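Long-range contact in bacterial leucyl aminopeptidase (Legionella pneumophila, PDB 6ESL), which probably removes amino-terminal residues from peptides as a secreted, zinc-dependent exopeptidase that serves nutrient acquisition during intracellular infection of amoebas: residues 294-298 with 375-379. Sequence-based numbering, arbitrary orientation.
Sequences DPTMW and HMTNF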
loop_
_atom_site.group_PDB
_atom_site.type_symbol
_atom_site.label_atom_id
_atom_site.label_comp_id
_atom_site.label_asym_id
_atom_site.label_seq_id
_atom_site.Cartn_x
_atom_site.Cartn_y
_atom_site.Cartn_z
ATOM N N ASP B 294 11.314 -20.017 8.648
ATOM C CA ASP B 294 10.729 -19.070 7.681
ATOM C C ASP B 294 11.050 -17.676 8.162
ATOM O O ASP B 294 10.492 -17.252 9.202
ATOM C CB ASP B 294 9.218 -19.288 7.580
ATOM C CG ASP B 294 8.549 -18.314 6.674
ATOM O OD1 ASP B 294 9.157 -17.367 6.177
ATOM O OD2 ASP B 294 7.365 -18.562 6.401
ATOM N N PRO B 295 11.926 -16.958 7.436
ATOM C CA PRO B 295 12.415 -15.661 7.907
ATOM C C PRO B 295 11.651 -14.439 7.409
ATOM O O PRO B 295 12.133 -13.342 7.558
ATOM C CB PRO B 295 13.828 -15.682 7.364
ATOM C CG PRO B 295 13.660 -16.315 5.954
ATOM C CD PRO B 295 12.568 -17.346 6.154
ATOM N N THR B 296 10.485 -14.625 6.762
ATOM C CA THR B 296 9.619 -13.581 6.311
ATOM C C THR B 296 9.444 -12.455 7.340
ATOM O O THR B 296 9.253 -12.725 8.561
ATOM C CB THR B 296 8.231 -14.197 6.004
ATOM O OG1 THR B 296 8.326 -15.191 4.960
ATOM C CG2 THR B 296 7.204 -13.119 5.555
ATOM N N MET B 297 9.490 -11.227 6.863
ATOM C CA MET B 297 9.193 -10.058 7.651
ATOM C C MET B 297 7.903 -9.439 7.111
ATOM O O MET B 297 7.663 -9.466 5.946
ATOM C CB MET B 297 10.389 -9.053 7.627
ATOM C CG MET B 297 11.660 -9.667 8.268
ATOM S SD MET B 297 13.169 -8.706 7.854
ATOM C CE MET B 297 12.958 -7.442 9.062
ATOM N N TRP B 298 7.093 -8.886 7.999
ATOM C CA TRP B 298 5.721 -8.468 7.718
ATOM C C TRP B 298 5.619 -6.950 7.733
ATOM O O TRP B 298 6.079 -6.318 8.656
ATOM C CB TRP B 298 4.778 -9.124 8.734
ATOM C CG TRP B 298 4.696 -10.582 8.532
ATOM C CD1 TRP B 298 5.580 -11.543 9.060
ATOM C CD2 TRP B 298 3.705 -11.331 7.798
ATOM N NE1 TRP B 298 5.180 -12.789 8.664
ATOM C CE2 TRP B 298 4.021 -12.697 7.935
ATOM C CE3 TRP B 298 2.539 -10.991 7.120
ATOM C CZ2 TRP B 298 3.289 -13.691 7.352
ATOM C CZ3 TRP B 298 1.751 -12.037 6.569
ATOM C CH2 TRP B 298 2.131 -13.343 6.702
ATOM N N HIS B 375 16.176 -13.225 13.562
ATOM C CA HIS B 375 15.040 -12.335 13.267
ATOM C C HIS B 375 15.279 -10.946 13.879
ATOM O O HIS B 375 15.226 -9.981 13.218
ATOM C CB HIS B 375 13.785 -12.919 13.869
ATOM C CG HIS B 375 12.559 -12.768 13.018
ATOM N ND1 HIS B 375 11.293 -12.670 13.538
ATOM C CD2 HIS B 375 12.409 -12.756 11.681
ATOM C CE1 HIS B 375 10.419 -12.583 12.563
ATOM N NE2 HIS B 375 11.072 -12.630 11.425
ATOM N N MET B 376 15.687 -10.900 15.134
ATOM C CA MET B 376 15.944 -9.634 15.813
ATOM C C MET B 376 17.035 -8.872 15.141
ATOM O O MET B 376 16.998 -7.688 15.039
ATOM C CB MET B 376 16.278 -9.847 17.282
ATOM C CG MET B 376 15.112 -10.316 18.109
ATOM S SD MET B 376 15.282 -10.328 19.895
ATOM C CE MET B 376 16.358 -11.715 20.167
ATOM N N THR B 377 18.038 -9.596 14.700
ATOM C CA THR B 377 19.183 -8.992 13.959
ATOM C C THR B 377 18.724 -8.399 12.606
ATOM O O THR B 377 19.114 -7.305 12.193
ATOM C CB THR B 377 20.320 -10.049 13.762
ATOM O OG1 THR B 377 20.741 -10.508 15.042
ATOM C CG2 THR B 377 21.441 -9.506 13.071
ATOM N N ASN B 378 17.837 -9.110 11.928
ATOM C CA ASN B 378 17.271 -8.636 10.663
ATOM C C ASN B 378 16.497 -7.325 10.812
ATOM O O ASN B 378 16.622 -6.426 9.976
ATOM C CB ASN B 378 16.399 -9.743 10.006
ATOM C CG ASN B 378 17.227 -10.824 9.301
ATOM O OD1 ASN B 378 16.683 -11.927 8.918
ATOM N ND2 ASN B 378 18.541 -10.569 9.127
ATOM N N PHE B 379 15.737 -7.217 11.866
ATOM C CA PHE B 379 15.061 -5.963 12.181
ATOM C C PHE B 379 15.999 -4.822 12.531
ATOM O O PHE B 379 15.806 -3.684 12.016
ATOM C CB PHE B 379 13.965 -6.169 13.255
ATOM C CG PHE B 379 12.759 -6.861 12.724
ATOM C CD1 PHE B 379 11.736 -6.156 12.084
ATOM C CD2 PHE B 379 12.648 -8.200 12.836
ATOM C CE1 PHE B 379 10.566 -6.840 11.642
ATOM C CE2 PHE B 379 11.572 -8.920 12.248
ATOM C CZ PHE B 379 10.544 -8.226 11.660
#
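The Phe379 ring takes the methyl group of Met297 on one face: CE stands 3.4 Å from the ring centroid and only 8° off the normal, the geometry of a CH-pi contact. Met297 SD lies above the same face but farther off, 4.8 Å from the centroid, giving a longer Met-aromatic contact. Met297 CG stays outside the ring outline, nearest Phe379 CZ (3.9 Å), so the sulfur and the methyl group lie over the face and the CG carbon does not. The bend at chi3 (81°) folds CE back onto the ring, while Met297 SD, at 4.0 Å, rests against Asn378 CB. The imidazole of His375 has Phe379 CE2 over the centre of one face, 3.7 Å above its plane, and the carbonyl of Thr296 at its edge, in plane. There His375 NE2 donates to Thr296 O; the N-H...O angle of 167° is nearly straight, but at 3.4 Å the bond is weak. Met297 opens strand 297-300, which lies between strands 346-350 and 324-327 in the mixed sheet of the M28 peptidase domain, and the other partner is the first part of the C-terminal helix 373-391. The contact therefore packs that helix against the loop entering the strand and the strand's first residue, with the Phe379 side chain about 12 Å from a bound zinc ion. Ile316 and Ile320 of helix 306-320 also touch Met297. In the loop, an Asx turn shapes the backbone before the carbonyl that His375 reaches: Asp294 OD1 accepts from Thr296 N, which meets it on its anti side and well out of the carboxylate plane. The Thr296 hydroxyl uses the syn lone pair of that same oxygen, with Thr296 OG1 2.6 Å from Asp294 OD1.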